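Local coordinates for beta subunit of photoactivated adenylyl cyclase (Beggiatoa sp. PS, PDB 5M2A), which probably makes cyclic AMP from ATP in response to blue light, joining a flavin-binding BLUF photosensor to an adenylyl cyclase catalytic domain, at residues I161-T166 against Q340-I345; T168-V173 against L344-L349; P290-F295 against A332-D337. All coordinates share one frame; numbering follows the deposited sequence. Where two conformers were deposited one is given.

Contact 1: I161-T166 against Q340-I345. With MG (magnesium ion), chain G.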
# COMPACT_ATOMS: atom_id res chain seq x y z
N ILE A 161 -15.47 2.65 11.70
CA ILE A 161 -16.81 3.22 11.58
C ILE A 161 -17.78 2.45 12.46
O ILE A 161 -17.86 1.22 12.38
CB ILE A 161 -17.26 3.19 10.12
CG1 ILE A 161 -16.34 4.08 9.28
CG2 ILE A 161 -18.71 3.62 10.01
CD1 ILE A 161 -16.68 4.09 7.78
N LEU A 162 -18.54 3.18 13.28
CA LEU A 162 -19.53 2.56 14.15
C LEU A 162 -20.65 1.94 13.33
O LEU A 162 -21.15 2.54 12.38
CB LEU A 162 -20.13 3.60 15.11
CG LEU A 162 -21.16 3.06 16.10
CD1 LEU A 162 -20.47 2.16 17.12
CD2 LEU A 162 -21.90 4.20 16.78
N ALA A 163 -21.06 0.72 13.72
CA ALA A 163 -22.15 -0.01 13.07
C ALA A 163 -21.90 -0.18 11.57
O ALA A 163 -22.84 -0.16 10.77
CB ALA A 163 -23.50 0.67 13.30
N PHE A 164 -20.64 -0.34 11.17
CA PHE A 164 -20.36 -0.44 9.75
C PHE A 164 -21.04 -1.65 9.12
O PHE A 164 -21.42 -1.60 7.94
CB PHE A 164 -18.85 -0.49 9.52
CG PHE A 164 -18.46 -0.38 8.07
CD1 PHE A 164 -18.74 0.77 7.36
CD2 PHE A 164 -17.81 -1.43 7.44
CE1 PHE A 164 -18.39 0.88 6.02
CE2 PHE A 164 -17.45 -1.33 6.10
CZ PHE A 164 -17.74 -0.17 5.39
N SER A 165 -21.22 -2.74 9.88
CA SER A 165 -21.92 -3.90 9.34
C SER A 165 -23.35 -3.54 8.96
O SER A 165 -23.88 -4.04 7.96
CB SER A 165 -21.91 -5.05 10.34
OG SER A 165 -20.61 -5.59 10.45
N THR A 166 -24.00 -2.67 9.74
CA THR A 166 -25.36 -2.27 9.40
C THR A 166 -25.38 -1.39 8.15
O THR A 166 -26.25 -1.54 7.29
CB THR A 166 -26.00 -1.54 10.58
OG1 THR A 166 -25.90 -2.35 11.76
CG2 THR A 166 -27.46 -1.24 10.29
N GLN A 340 -28.29 2.95 21.63
CA GLN A 340 -29.39 3.69 21.01
C GLN A 340 -29.00 4.20 19.63
O GLN A 340 -29.85 4.28 18.74
CB GLN A 340 -29.83 4.84 21.90
CG GLN A 340 -30.55 4.40 23.16
CD GLN A 340 -31.22 5.56 23.88
OE1 GLN A 340 -30.82 6.71 23.73
NE2 GLN A 340 -32.24 5.25 24.67
N ILE A 341 -27.72 4.52 19.43
CA ILE A 341 -27.30 5.05 18.13
C ILE A 341 -27.25 3.95 17.08
O ILE A 341 -27.67 4.16 15.94
CB ILE A 341 -25.96 5.78 18.28
CG1 ILE A 341 -26.18 7.09 19.04
CG2 ILE A 341 -25.34 6.05 16.92
CD1 ILE A 341 -27.12 8.06 18.35
N THR A 342 -26.74 2.76 17.43
CA THR A 342 -26.72 1.67 16.46
C THR A 342 -28.14 1.25 16.08
O THR A 342 -28.37 0.83 14.94
CB THR A 342 -25.94 0.48 17.01
OG1 THR A 342 -26.56 0.01 18.22
CG2 THR A 342 -24.50 0.87 17.31
N GLN A 343 -29.09 1.35 17.02
CA GLN A 343 -30.49 1.07 16.72
C GLN A 343 -31.08 2.15 15.82
O GLN A 343 -31.90 1.86 14.94
CB GLN A 343 -31.31 1.00 18.01
CG GLN A 343 -30.95 -0.10 18.99
CD GLN A 343 -31.75 0.04 20.28
OE1 GLN A 343 -32.72 0.80 20.35
NE2 GLN A 343 -31.35 -0.70 21.31
N LEU A 344 -30.73 3.41 16.08
CA LEU A 344 -31.17 4.51 15.23
C LEU A 344 -30.63 4.36 13.81
O LEU A 344 -31.34 4.63 12.84
CB LEU A 344 -30.72 5.84 15.83
CG LEU A 344 -30.95 7.09 14.97
CD1 LEU A 344 -32.42 7.49 15.04
CD2 LEU A 344 -30.05 8.22 15.40
N ILE A 345 -29.38 3.94 13.68
CA ILE A 345 -28.81 3.73 12.35
C ILE A 345 -29.60 2.68 11.58
O ILE A 345 -30.04 2.91 10.45
CB ILE A 345 -27.31 3.37 12.48
CG1 ILE A 345 -26.56 4.59 13.02
CG2 ILE A 345 -26.75 2.89 11.16
CD1 ILE A 345 -25.08 4.37 13.31
MG MG G . -16.49 -0.87 11.97
O HOH W 1 -27.32 -1.63 14.02
O HOH W 2 -17.92 -1.74 13.30
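Leu162 and Ile341 meet through single methyl groups, CD2 of the leucine lying 3.9 Å from CG2 of the isoleucine, with the two side chains crossing at about a right angle. With CG anti to the backbone N (chi1 -178°), the leucine branch is carried to helix 338-349, which brings CG near Thr342 CG2. That threonine methyl is shared: Ala163 CB approaches it at 4.1 Å and, at almost the same distance, touches Ile345 CD1, so the alanine fits against two neighbours one helical turn apart. In the conformer described, Thr342 presents its methyl while OG1 hydrogen-bonds to the Leu339 carbonyl of its own helix. Farther along, Thr166 and Ile345 approach only loosely through their CG2 methyls, and a water bridges the helices, 2.8 Å from Thr166 OG1 and donating to Thr342 O at 2.8 Å.

The first segment turns sharply before its helix: a type II turn runs from Ile161 to Phe164, with Ala163 at the N-cap position. At the start of this turn Ile161 O binds the magnesium ion at 2.5 Å, in a site that also includes Asp160 and Asp204, the metal site of the cyclase domain. The chemistry is therefore divided: the turn gives a carbonyl oxygen to the metal, while its next two residues meet helix 338-349 through apolar carbon, with no direct hydrogen bond across.

Contact 2: T168-V173 against L344-L349; sequences TEKLPV and LIRQTL
The backbones come closest where helix 164-170 ends, the CA atoms of Lys170 and Leu349 standing 6.2 Å apart, and Leu171 is the first residue to leave helical geometry. At this point the lysine contributes carbon: its CB lies 3.6 Å from Leu349 CB and equally near CD1. The other leucine branch, CD2, reaches Leu171 CD2 at 3.7 Å, the two leucines crossing at about a right angle, so Leu349 meets Lys170 through CB and CD1 and Leu171 through CD2.

One residue before Lys170, and a turn before Leu349 in the other helix, Glu169 and Arg346 form a salt bridge. Arg346 NH2 donates to Glu169 OE1 at 2.9 Å in a nearly straight bond (167°), with the oxygen at the edge of the guanidinium and almost in its plane; NH1 adds a weak second bond to the same oxygen. Both nitrogens use OE1, and the carboxylate and guanidinium planes, 73° apart, are consistent with this one-oxygen grip and not a side-by-side pairing. The arginine gets there by a bend at chi3 (-63°), after an extended start. Lys170 NZ stands 4.0 Å from Arg346 NH1, a closeness probably eased by Glu350, whose carboxylate forms a salt bridge with the lysine. A leucine in place of Arg346 would probably leave Glu169 without its opposite charge at this surface.

Beside the charged groups, Leu349 also packs on Leu167 and Leu244, and Leu171 on Val176 of helix 173-193, so this surface contact joins the end of helix 164-170 to the C-terminal part of helix 338-349.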
# COMPACT_ATOMS: atom_id res chain seq x y z
N THR A 168 -23.20 -1.40 5.66
CA THR A 168 -22.95 -2.21 4.47
C THR A 168 -24.13 -3.11 4.15
O THR A 168 -24.37 -3.43 2.98
CB THR A 168 -21.69 -3.06 4.64
OG1 THR A 168 -21.79 -3.86 5.82
CG2 THR A 168 -20.47 -2.17 4.73
N GLU A 169 -24.88 -3.53 5.17
CA GLU A 169 -26.05 -4.38 4.93
C GLU A 169 -27.19 -3.61 4.28
O GLU A 169 -27.93 -4.17 3.47
CB GLU A 169 -26.52 -5.01 6.23
CG GLU A 169 -27.72 -5.94 6.06
CD GLU A 169 -28.21 -6.53 7.36
OE1 GLU A 169 -27.97 -5.93 8.43
OE2 GLU A 169 -28.85 -7.61 7.32
N LYS A 170 -27.37 -2.34 4.63
CA LYS A 170 -28.54 -1.59 4.20
C LYS A 170 -28.27 -0.59 3.07
O LYS A 170 -29.22 -0.16 2.42
CB LYS A 170 -29.14 -0.83 5.39
CG LYS A 170 -29.62 -1.73 6.53
CD LYS A 170 -30.37 -2.94 5.99
CE LYS A 170 -31.20 -3.62 7.07
NZ LYS A 170 -32.59 -3.07 7.15
N LEU A 171 -27.01 -0.22 2.83
CA LEU A 171 -26.81 0.82 1.82
C LEU A 171 -26.36 0.21 0.50
O LEU A 171 -25.70 -0.84 0.48
CB LEU A 171 -25.75 1.81 2.30
CG LEU A 171 -26.17 2.75 3.43
CD1 LEU A 171 -24.96 3.54 3.88
CD2 LEU A 171 -27.29 3.67 2.96
N PRO A 172 -26.69 0.82 -0.64
CA PRO A 172 -26.12 0.36 -1.91
C PRO A 172 -24.62 0.60 -1.94
O PRO A 172 -24.10 1.51 -1.29
CB PRO A 172 -26.84 1.20 -2.96
CG PRO A 172 -27.39 2.39 -2.21
CD PRO A 172 -27.68 1.90 -0.82
N VAL A 173 -23.93 -0.23 -2.72
CA VAL A 173 -22.47 -0.22 -2.71
C VAL A 173 -21.93 1.17 -3.02
O VAL A 173 -20.99 1.64 -2.36
CB VAL A 173 -21.91 -1.29 -3.67
CG1 VAL A 173 -22.63 -1.28 -5.00
CG2 VAL A 173 -20.41 -1.08 -3.88
N LEU A 344 -30.73 3.41 16.08
CA LEU A 344 -31.17 4.51 15.23
C LEU A 344 -30.63 4.36 13.81
O LEU A 344 -31.34 4.63 12.84
CB LEU A 344 -30.72 5.84 15.83
CG LEU A 344 -30.95 7.09 14.97
CD1 LEU A 344 -32.42 7.49 15.04
CD2 LEU A 344 -30.05 8.22 15.40
N ILE A 345 -29.38 3.94 13.68
CA ILE A 345 -28.81 3.73 12.35
C ILE A 345 -29.60 2.68 11.58
O ILE A 345 -30.04 2.91 10.45
CB ILE A 345 -27.31 3.37 12.48
CG1 ILE A 345 -26.56 4.59 13.02
CG2 ILE A 345 -26.75 2.89 11.16
CD1 ILE A 345 -25.08 4.37 13.31
N ARG A 346 -29.87 1.54 12.22
CA ARG A 346 -30.65 0.50 11.56
C ARG A 346 -32.06 0.99 11.24
O ARG A 346 -32.57 0.77 10.14
CB ARG A 346 -30.70 -0.75 12.42
CG ARG A 346 -31.62 -1.83 11.89
CD ARG A 346 -31.37 -3.17 12.57
NE ARG A 346 -30.02 -3.66 12.29
CZ ARG A 346 -29.68 -4.33 11.19
NH1 ARG A 346 -30.59 -4.59 10.27
NH2 ARG A 346 -28.43 -4.73 11.02
N GLN A 347 -32.70 1.68 12.18
CA GLN A 347 -34.07 2.15 11.95
C GLN A 347 -34.11 3.25 10.90
O GLN A 347 -35.06 3.32 10.11
CB GLN A 347 -34.69 2.62 13.27
CG GLN A 347 -35.04 1.47 14.20
CD GLN A 347 -35.73 1.94 15.47
OE1 GLN A 347 -35.37 2.97 16.05
NE2 GLN A 347 -36.72 1.18 15.92
N THR A 348 -33.10 4.12 10.86
CA THR A 348 -33.04 5.13 9.81
C THR A 348 -32.95 4.48 8.44
O THR A 348 -33.58 4.94 7.47
CB THR A 348 -31.84 6.06 10.04
OG1 THR A 348 -32.02 6.76 11.28
CG2 THR A 348 -31.72 7.07 8.91
N LEU A 349 -32.18 3.39 8.33
CA LEU A 349 -31.98 2.71 7.06
C LEU A 349 -33.08 1.70 6.75
O LEU A 349 -33.09 1.15 5.64
CB LEU A 349 -30.62 2.00 7.06
CG LEU A 349 -29.41 2.92 7.16
CD1 LEU A 349 -28.13 2.10 7.25
CD2 LEU A 349 -29.37 3.84 5.96

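Contact 3: P290-F295 against A332-D337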
# COMPACT_ATOMS: atom_id res chain seq x y z
N PRO A 290 -18.69 4.63 27.34
CA PRO A 290 -19.34 5.93 27.09
C PRO A 290 -18.37 6.96 26.54
O PRO A 290 -18.60 8.17 26.67
CB PRO A 290 -19.87 6.32 28.47
CG PRO A 290 -18.95 5.63 29.43
CD PRO A 290 -18.53 4.35 28.78
N TYR A 291 -17.28 6.50 25.92
CA TYR A 291 -16.27 7.34 25.30
C TYR A 291 -15.89 6.75 23.94
O TYR A 291 -15.84 5.53 23.78
CB TYR A 291 -14.99 7.43 26.15
CG TYR A 291 -15.26 7.97 27.53
CD1 TYR A 291 -15.68 7.14 28.56
CD2 TYR A 291 -15.10 9.32 27.80
CE1 TYR A 291 -15.94 7.63 29.81
CE2 TYR A 291 -15.36 9.83 29.06
CZ TYR A 291 -15.78 8.97 30.06
OH TYR A 291 -16.03 9.46 31.31
N ALA A 292 -15.60 7.64 23.00
CA ALA A 292 -15.26 7.25 21.63
C ALA A 292 -13.77 7.07 21.40
O ALA A 292 -13.35 6.76 20.27
CB ALA A 292 -15.81 8.30 20.66
N LEU A 293 -12.95 7.27 22.43
CA LEU A 293 -11.50 7.13 22.36
C LEU A 293 -11.04 6.31 23.55
O LEU A 293 -11.43 6.61 24.68
CB LEU A 293 -10.82 8.50 22.37
CG LEU A 293 -9.31 8.54 22.58
CD1 LEU A 293 -8.62 7.87 21.40
CD2 LEU A 293 -8.84 9.98 22.74
N ALA A 294 -10.23 5.30 23.32
CA ALA A 294 -9.66 4.52 24.42
C ALA A 294 -8.19 4.29 24.17
O ALA A 294 -7.78 4.01 23.04
CB ALA A 294 -10.37 3.17 24.58
N PHE A 295 -7.38 4.36 25.23
CA PHE A 295 -5.95 4.18 25.04
C PHE A 295 -5.30 3.61 26.29
O PHE A 295 -5.92 3.50 27.36
CB PHE A 295 -5.28 5.50 24.58
CG PHE A 295 -5.59 6.68 25.46
CD1 PHE A 295 -4.95 6.83 26.68
CD2 PHE A 295 -6.49 7.65 25.04
CE1 PHE A 295 -5.22 7.92 27.50
CE2 PHE A 295 -6.78 8.74 25.86
CZ PHE A 295 -6.14 8.88 27.08
N ALA A 332 -13.47 13.09 25.25
CA ALA A 332 -13.92 12.04 24.33
C ALA A 332 -15.28 11.46 24.71
O ALA A 332 -15.75 10.52 24.06
CB ALA A 332 -12.89 10.90 24.26
N GLN A 333 -15.91 12.00 25.76
CA GLN A 333 -17.19 11.47 26.22
C GLN A 333 -18.24 11.57 25.12
O GLN A 333 -18.30 12.56 24.39
CB GLN A 333 -17.66 12.25 27.45
CG GLN A 333 -18.90 11.67 28.11
CD GLN A 333 -19.48 12.60 29.17
OE1 GLN A 333 -19.98 13.69 28.86
NE2 GLN A 333 -19.40 12.19 30.43
N LYS A 334 -19.07 10.52 25.02
CA LYS A 334 -20.14 10.48 24.02
C LYS A 334 -21.37 11.21 24.53
O LYS A 334 -21.81 10.98 25.66
CB LYS A 334 -20.52 9.03 23.71
CG LYS A 334 -19.45 8.22 22.94
CD LYS A 334 -19.84 6.74 22.91
CE LYS A 334 -18.83 5.88 22.15
NZ LYS A 334 -19.06 4.43 22.44
N TYR A 335 -21.91 12.12 23.71
CA TYR A 335 -23.16 12.78 24.08
C TYR A 335 -24.38 11.91 23.81
O TYR A 335 -25.51 12.35 24.05
CB TYR A 335 -23.29 14.12 23.34
CG TYR A 335 -23.61 14.01 21.86
CD1 TYR A 335 -22.61 13.73 20.93
CD2 TYR A 335 -24.90 14.20 21.38
CE1 TYR A 335 -22.89 13.63 19.58
CE2 TYR A 335 -25.20 14.10 20.03
CZ TYR A 335 -24.19 13.81 19.13
OH TYR A 335 -24.47 13.72 17.79
N TYR A 336 -24.16 10.69 23.33
CA TYR A 336 -25.20 9.74 22.96
C TYR A 336 -24.95 8.42 23.67
O TYR A 336 -23.87 8.17 24.22
CB TYR A 336 -25.21 9.53 21.44
CG TYR A 336 -23.84 9.11 20.90
CD1 TYR A 336 -23.47 7.78 20.86
CD2 TYR A 336 -22.93 10.06 20.45
CE1 TYR A 336 -22.23 7.39 20.39
CE2 TYR A 336 -21.68 9.68 19.97
CZ TYR A 336 -21.35 8.34 19.94
OH TYR A 336 -20.12 7.95 19.47
N ASP A 337 -25.96 7.56 23.66
CA ASP A 337 -25.83 6.18 24.09
C ASP A 337 -25.55 5.31 22.87
O ASP A 337 -26.31 5.35 21.90
CB ASP A 337 -27.08 5.70 24.81
CG ASP A 337 -26.99 4.26 25.24
OD1 ASP A 337 -26.42 4.00 26.33
OD2 ASP A 337 -27.46 3.38 24.49
O HOH W 3 -21.15 9.37 27.59
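A single antiparallel beta bridge, the non-hydrogen-bonded pair Tyr291 and Gln333, joins the lead-in to strand 293-296 of the cyclase domain's mixed sheet to the loop between strand 324-329 and helix 338-349. Strands 293-296 and 324-329 are antiparallel partners, and the bridge is a separate single pair next to them, where the chain is no longer regular strand. Two backbone bonds frame it: Lys334 N donates to Pro290 O at 2.9 Å, and Ala292 N to Ala332 O at 3.1 Å, both close to straight. Water 3 adds a further link, donating to Pro290 O and to Lys334 O.

Side chains fill in around this frame. Ala332 CB sits 3.7 Å from Leu293 CB, while Leu293 also packs on Ile219 and Ser222 of helix 215-235. The Tyr291 ring lies against the backbone of Gln333, its CD2 reaching Gln333 CA at 3.4 Å and its CE2 approaching CB; beyond, the ring packs on Ile310 and Leu312 of strand 309-315. Ring and Gln333 amide planes are turned 37° apart, the glutamine running past the ring obliquely.

Lys334 travels across the bridge in extended form. With CG anti to the carbonyl carbon (chi1 -69°), the chain passes along Pro290 and Tyr291, and its ammonium is received by the carbonyls of Thr286 and Leu289 and by the hydroxyl of Thr338. Lys334 CB lies 3.8 Å above the plane of the Tyr336 ring, over its centre, while farther along the same chain CE comes to 3.4 Å from Tyr291 O.

Overall arrangement
Contacts 1 and 2 hold the same pair of elements, helices 164-170 and 338-349, and share Leu344 and Ile345, their centres 8 Å apart. Contact 1 is partly buried beside the metal and meets through methyls and one water; contact 2, at the surface, adds a salt bridge to its apolar packing. Contact 3, also partly buried, differs in kind: backbone hydrogen bonds tie a strand's lead-in to the loop before helix 338-349. It meets contact 1 where Tyr336 CD1 packs on Ile341 CG1, yet stays about 8 Å from contact 2 at the nearest atoms. Their second segments follow the chain from the loop after strand 324-329 through helix 338-349.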